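Local coordinates for nitrate regulatory protein (PDB 4AKK) that senses nitrate and nitrite and binds leader RNA to effect transcription antitermination of the nasFEDCBA operon, at residues A[219-231]-A[389-403]. Residues are numbered along the deposited sequence; the frame is centred on the assembly and turned at random.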
# COMPACT_ATOMS: atom_id res chain seq x y z
N LEU A 219 -21.44 -19.25 -3.58
CA LEU A 219 -20.54 -20.00 -2.70
C LEU A 219 -19.24 -20.33 -3.42
O LEU A 219 -18.15 -20.18 -2.87
CB LEU A 219 -21.23 -21.27 -2.18
CG LEU A 219 -20.46 -22.11 -1.16
CD1 LEU A 219 -20.14 -21.27 0.07
CD2 LEU A 219 -21.24 -23.38 -0.77
N ARG A 220 -19.36 -20.75 -4.67
CA ARG A 220 -18.20 -21.01 -5.48
C ARG A 220 -17.27 -19.79 -5.64
O ARG A 220 -16.04 -19.92 -5.62
CB ARG A 220 -18.61 -21.58 -6.85
CG ARG A 220 -17.42 -21.74 -7.80
CD ARG A 220 -17.81 -22.39 -9.11
NE ARG A 220 -18.52 -21.47 -9.99
CZ ARG A 220 -18.87 -21.76 -11.24
NH1 ARG A 220 -18.59 -22.95 -11.75
NH2 ARG A 220 -19.51 -20.86 -11.98
N GLN A 221 -17.84 -18.60 -5.83
CA GLN A 221 -16.99 -17.41 -5.98
C GLN A 221 -16.27 -17.12 -4.65
O GLN A 221 -15.07 -16.85 -4.63
CB GLN A 221 -17.78 -16.19 -6.48
CG GLN A 221 -16.91 -15.00 -6.91
CD GLN A 221 -16.01 -15.29 -8.11
OE1 GLN A 221 -16.49 -15.66 -9.19
NE2 GLN A 221 -14.71 -15.12 -7.93
N GLN A 222 -17.01 -17.20 -3.55
CA GLN A 222 -16.43 -16.99 -2.23
C GLN A 222 -15.31 -18.00 -1.95
O GLN A 222 -14.30 -17.67 -1.34
CB GLN A 222 -17.50 -17.11 -1.15
CG GLN A 222 -18.60 -16.04 -1.22
CD GLN A 222 -19.64 -16.22 -0.12
OE1 GLN A 222 -19.46 -17.04 0.78
NE2 GLN A 222 -20.72 -15.46 -0.19
N LEU A 223 -15.50 -19.23 -2.40
CA LEU A 223 -14.50 -20.26 -2.16
C LEU A 223 -13.25 -19.92 -2.96
O LEU A 223 -12.15 -19.84 -2.42
CB LEU A 223 -15.03 -21.65 -2.55
CG LEU A 223 -14.01 -22.79 -2.51
CD1 LEU A 223 -13.51 -23.01 -1.07
CD2 LEU A 223 -14.66 -24.06 -3.05
N VAL A 224 -13.44 -19.72 -4.25
CA VAL A 224 -12.36 -19.31 -5.12
C VAL A 224 -11.61 -18.10 -4.55
O VAL A 224 -10.39 -18.03 -4.62
CB VAL A 224 -12.92 -18.95 -6.52
CG1 VAL A 224 -11.89 -18.17 -7.33
CG2 VAL A 224 -13.35 -20.23 -7.24
N ASP A 225 -12.35 -17.14 -4.00
CA ASP A 225 -11.74 -15.91 -3.51
C ASP A 225 -10.86 -16.20 -2.29
O ASP A 225 -9.82 -15.57 -2.09
CB ASP A 225 -12.80 -14.86 -3.14
CG ASP A 225 -13.60 -14.35 -4.35
OD1 ASP A 225 -13.11 -14.40 -5.50
OD2 ASP A 225 -14.75 -13.89 -4.11
N ARG A 226 -11.28 -17.15 -1.46
CA ARG A 226 -10.51 -17.54 -0.28
C ARG A 226 -9.24 -18.25 -0.72
O ARG A 226 -8.18 -18.07 -0.12
CB ARG A 226 -11.32 -18.46 0.63
CG ARG A 226 -12.59 -17.82 1.20
CD ARG A 226 -12.33 -16.39 1.58
NE ARG A 226 -13.46 -15.73 2.22
CZ ARG A 226 -14.48 -15.17 1.56
NH1 ARG A 226 -14.55 -15.23 0.24
NH2 ARG A 226 -15.45 -14.58 2.24
N ILE A 227 -9.34 -19.03 -1.79
CA ILE A 227 -8.17 -19.76 -2.28
C ILE A 227 -7.14 -18.84 -2.94
O ILE A 227 -5.95 -18.90 -2.64
CB ILE A 227 -8.57 -20.91 -3.23
CG1 ILE A 227 -9.37 -21.96 -2.46
CG2 ILE A 227 -7.31 -21.52 -3.89
CD1 ILE A 227 -10.33 -22.79 -3.33
N ASP A 228 -7.59 -17.98 -3.84
CA ASP A 228 -6.69 -17.02 -4.48
C ASP A 228 -6.08 -16.05 -3.47
O ASP A 228 -4.95 -15.64 -3.62
CB ASP A 228 -7.44 -16.22 -5.55
CG ASP A 228 -7.87 -17.08 -6.72
OD1 ASP A 228 -7.26 -18.16 -6.93
OD2 ASP A 228 -8.81 -16.67 -7.44
N GLY A 229 -6.85 -15.68 -2.45
CA GLY A 229 -6.37 -14.75 -1.45
C GLY A 229 -5.17 -15.25 -0.67
O GLY A 229 -4.34 -14.47 -0.20
N GLN A 230 -5.08 -16.57 -0.53
CA GLN A 230 -3.96 -17.19 0.15
C GLN A 230 -2.62 -16.89 -0.53
O GLN A 230 -1.60 -16.71 0.15
CB GLN A 230 -4.18 -18.71 0.24
CG GLN A 230 -5.31 -19.09 1.18
CD GLN A 230 -5.81 -20.50 0.95
OE1 GLN A 230 -5.02 -21.40 0.65
NE2 GLN A 230 -7.11 -20.70 1.10
N GLN A 231 -2.63 -16.84 -1.86
CA GLN A 231 -1.40 -16.65 -2.63
C GLN A 231 -0.56 -15.45 -2.18
O GLN A 231 0.60 -15.62 -1.82
CB GLN A 231 -1.71 -16.53 -4.14
CG GLN A 231 -1.79 -17.86 -4.87
CD GLN A 231 -0.43 -18.49 -5.14
OE1 GLN A 231 0.64 -17.72 -4.93
NE2 GLN A 231 -0.34 -19.65 -5.53
N TRP A 389 -16.13 -17.79 -17.42
CA TRP A 389 -15.75 -17.75 -16.02
C TRP A 389 -14.59 -18.70 -15.77
O TRP A 389 -13.62 -18.35 -15.09
CB TRP A 389 -16.95 -18.09 -15.13
CG TRP A 389 -16.66 -17.91 -13.66
CD1 TRP A 389 -16.80 -16.77 -12.92
CD2 TRP A 389 -16.16 -18.91 -12.76
NE1 TRP A 389 -16.42 -17.00 -11.62
CE2 TRP A 389 -16.03 -18.31 -11.49
CE3 TRP A 389 -15.81 -20.27 -12.91
CZ2 TRP A 389 -15.56 -19.00 -10.37
CZ3 TRP A 389 -15.35 -20.96 -11.79
CH2 TRP A 389 -15.23 -20.33 -10.54
N GLN A 390 -14.67 -19.90 -16.33
CA GLN A 390 -13.62 -20.89 -16.14
C GLN A 390 -12.29 -20.37 -16.69
O GLN A 390 -11.25 -20.56 -16.07
CB GLN A 390 -13.99 -22.23 -16.78
CG GLN A 390 -15.15 -22.94 -16.09
CD GLN A 390 -14.78 -23.54 -14.73
OE1 GLN A 390 -13.48 -23.71 -14.48
NE2 GLN A 390 -15.66 -23.86 -13.92
N ALA A 391 -12.34 -19.71 -17.84
CA ALA A 391 -11.13 -19.14 -18.45
C ALA A 391 -10.44 -18.15 -17.52
O ALA A 391 -9.23 -18.19 -17.35
CB ALA A 391 -11.46 -18.49 -19.78
N LEU A 392 -11.23 -17.26 -16.92
CA LEU A 392 -10.71 -16.27 -15.99
C LEU A 392 -10.07 -16.92 -14.75
O LEU A 392 -8.98 -16.54 -14.33
CB LEU A 392 -11.83 -15.30 -15.59
CG LEU A 392 -12.40 -14.44 -16.74
CD1 LEU A 392 -13.68 -13.71 -16.35
CD2 LEU A 392 -11.38 -13.44 -17.25
N ARG A 393 -10.77 -17.90 -14.17
CA ARG A 393 -10.26 -18.64 -13.01
C ARG A 393 -8.97 -19.37 -13.37
O ARG A 393 -8.02 -19.40 -12.58
CB ARG A 393 -11.33 -19.62 -12.48
CG ARG A 393 -10.81 -20.87 -11.73
CD ARG A 393 -10.25 -20.56 -10.33
NE ARG A 393 -9.93 -21.78 -9.57
CZ ARG A 393 -9.44 -21.80 -8.33
NH1 ARG A 393 -9.19 -20.67 -7.69
NH2 ARG A 393 -9.19 -22.97 -7.73
N LYS A 394 -8.93 -19.92 -14.57
CA LYS A 394 -7.74 -20.61 -15.04
C LYS A 394 -6.56 -19.64 -15.12
O LYS A 394 -5.49 -19.94 -14.60
CB LYS A 394 -7.97 -21.27 -16.40
CG LYS A 394 -6.75 -22.01 -16.93
CD LYS A 394 -7.04 -22.73 -18.24
CE LYS A 394 -7.84 -21.84 -19.20
NZ LYS A 394 -7.13 -20.57 -19.55
N MET A 395 -6.76 -18.49 -15.76
CA MET A 395 -5.68 -17.51 -15.88
C MET A 395 -5.19 -17.06 -14.50
O MET A 395 -4.02 -16.77 -14.32
CB MET A 395 -6.10 -16.30 -16.73
CG MET A 395 -5.73 -16.40 -18.21
SD MET A 395 -6.39 -15.04 -19.23
CE MET A 395 -8.09 -15.55 -19.31
N ALA A 396 -6.10 -17.02 -13.53
CA ALA A 396 -5.78 -16.55 -12.19
C ALA A 396 -4.87 -17.53 -11.45
O ALA A 396 -3.97 -17.11 -10.74
CB ALA A 396 -7.04 -16.31 -11.39
N MET A 397 -5.14 -18.83 -11.60
CA MET A 397 -4.30 -19.88 -11.04
C MET A 397 -2.92 -19.83 -11.69
O MET A 397 -1.90 -19.80 -11.01
CB MET A 397 -4.91 -21.28 -11.29
CG MET A 397 -6.24 -21.57 -10.58
SD MET A 397 -6.86 -23.28 -10.74
CE MET A 397 -7.36 -23.33 -12.46
N ASP A 398 -2.91 -19.80 -13.02
CA ASP A 398 -1.66 -19.86 -13.77
C ASP A 398 -0.79 -18.63 -13.52
O ASP A 398 0.43 -18.73 -13.52
CB ASP A 398 -1.93 -20.02 -15.27
CG ASP A 398 -2.55 -21.37 -15.61
OD1 ASP A 398 -2.77 -22.19 -14.69
OD2 ASP A 398 -2.83 -21.62 -16.81
N LYS A 399 -1.41 -17.48 -13.30
CA LYS A 399 -0.67 -16.25 -13.09
C LYS A 399 -0.53 -15.91 -11.61
O LYS A 399 0.09 -14.90 -11.27
CB LYS A 399 -1.33 -15.09 -13.83
CG LYS A 399 -1.14 -15.15 -15.34
CD LYS A 399 0.31 -14.87 -15.69
CE LYS A 399 0.62 -15.19 -17.13
NZ LYS A 399 2.05 -14.94 -17.44
N ASN A 400 -1.10 -16.74 -10.74
CA ASN A 400 -1.06 -16.48 -9.30
C ASN A 400 -1.64 -15.10 -8.96
O ASN A 400 -1.07 -14.35 -8.17
CB ASN A 400 0.37 -16.57 -8.77
CG ASN A 400 1.03 -17.91 -9.08
OD1 ASN A 400 0.42 -18.97 -8.92
ND2 ASN A 400 2.27 -17.86 -9.53
N GLN A 401 -2.77 -14.77 -9.58
CA GLN A 401 -3.47 -13.53 -9.28
C GLN A 401 -4.93 -13.84 -8.95
O GLN A 401 -5.42 -14.93 -9.26
CB GLN A 401 -3.38 -12.56 -10.46
CG GLN A 401 -1.95 -12.20 -10.86
CD GLN A 401 -1.90 -11.16 -11.97
OE1 GLN A 401 -2.81 -10.34 -12.11
NE2 GLN A 401 -0.82 -11.18 -12.75
N ARG A 402 -5.61 -12.90 -8.32
CA ARG A 402 -7.03 -13.07 -8.03
C ARG A 402 -7.79 -12.92 -9.33
O ARG A 402 -7.30 -12.31 -10.27
CB ARG A 402 -7.50 -12.04 -7.01
CG ARG A 402 -6.67 -11.95 -5.72
CD ARG A 402 -7.19 -10.79 -4.86
NE ARG A 402 -8.57 -11.03 -4.45
CZ ARG A 402 -9.46 -10.07 -4.19
NH1 ARG A 402 -9.13 -8.79 -4.29
NH2 ARG A 402 -10.69 -10.41 -3.84
N MET A 403 -8.98 -13.51 -9.41
CA MET A 403 -9.84 -13.38 -10.59
C MET A 403 -10.14 -11.91 -10.92
O MET A 403 -10.19 -11.54 -12.08
CB MET A 403 -11.16 -14.17 -10.41
CG MET A 403 -11.07 -15.72 -10.58
SD MET A 403 -12.68 -16.59 -10.57
CE MET A 403 -13.40 -16.00 -12.10
O HOH W 1 -9.84 -13.21 -3.92
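Trp389 NE1 donates to Gln221 OE1 at 2.8 Å, the indole N-H meeting the oxygen in the amide plane; the oxygen lies in the plane of the indole at its edge, with the amide turned nearly perpendicular to the ring. The bond joins the NIT nitrate-sensing domain, through helix 217-240, to helix 385-399 of the ANTAR RNA-binding domain; helices 219-231 and 389-399 run nearly parallel, 21° apart, their axes 10.9 Å apart at the closest. The other end of the same amide is also held: Gln221 NE2 gives a hydrogen bond to Asp225 OD1 (3.0 Å), one turn along its own helix, and a weak one to Met403 SD, which together fix which way the amide faces. Arg220 covers one face of the indole in a cation-pi stack, its guanidinium lying flat with CZ 3.9 Å from the centroid of the Trp389 six-membered ring. Its chain stays extended to CD and then bends at chi3 (75°), which lays the guanidinium over the ring. A salt bridge to Glu386 and a hydrogen bond to Cys267 O hold Arg220 NH1 there. Met403 CE presses on the opposite indole face, and Val224 CG2 reaches the ring rim at CH2 (3.8 Å). Val224 is shared: CG1 touches both Met403 SD and Arg393 NH1, while CG2 stands over the rim of one guanidinium face, with Met397 CG over the other. Arg393 NH1 forms a salt bridge to Asp228 OD1 at 3.3 Å, carboxylate and guanidinium planes 34° apart. Beyond a Schellman motif at Asn400, the chain passes Asp228 and reaches the N-cap residue Arg402, whose NH2 forms a salt bridge to Glu366. In the plane of this guanidinium a water accepts from Arg402 NE and donates to Asp225 O (3.0 Å).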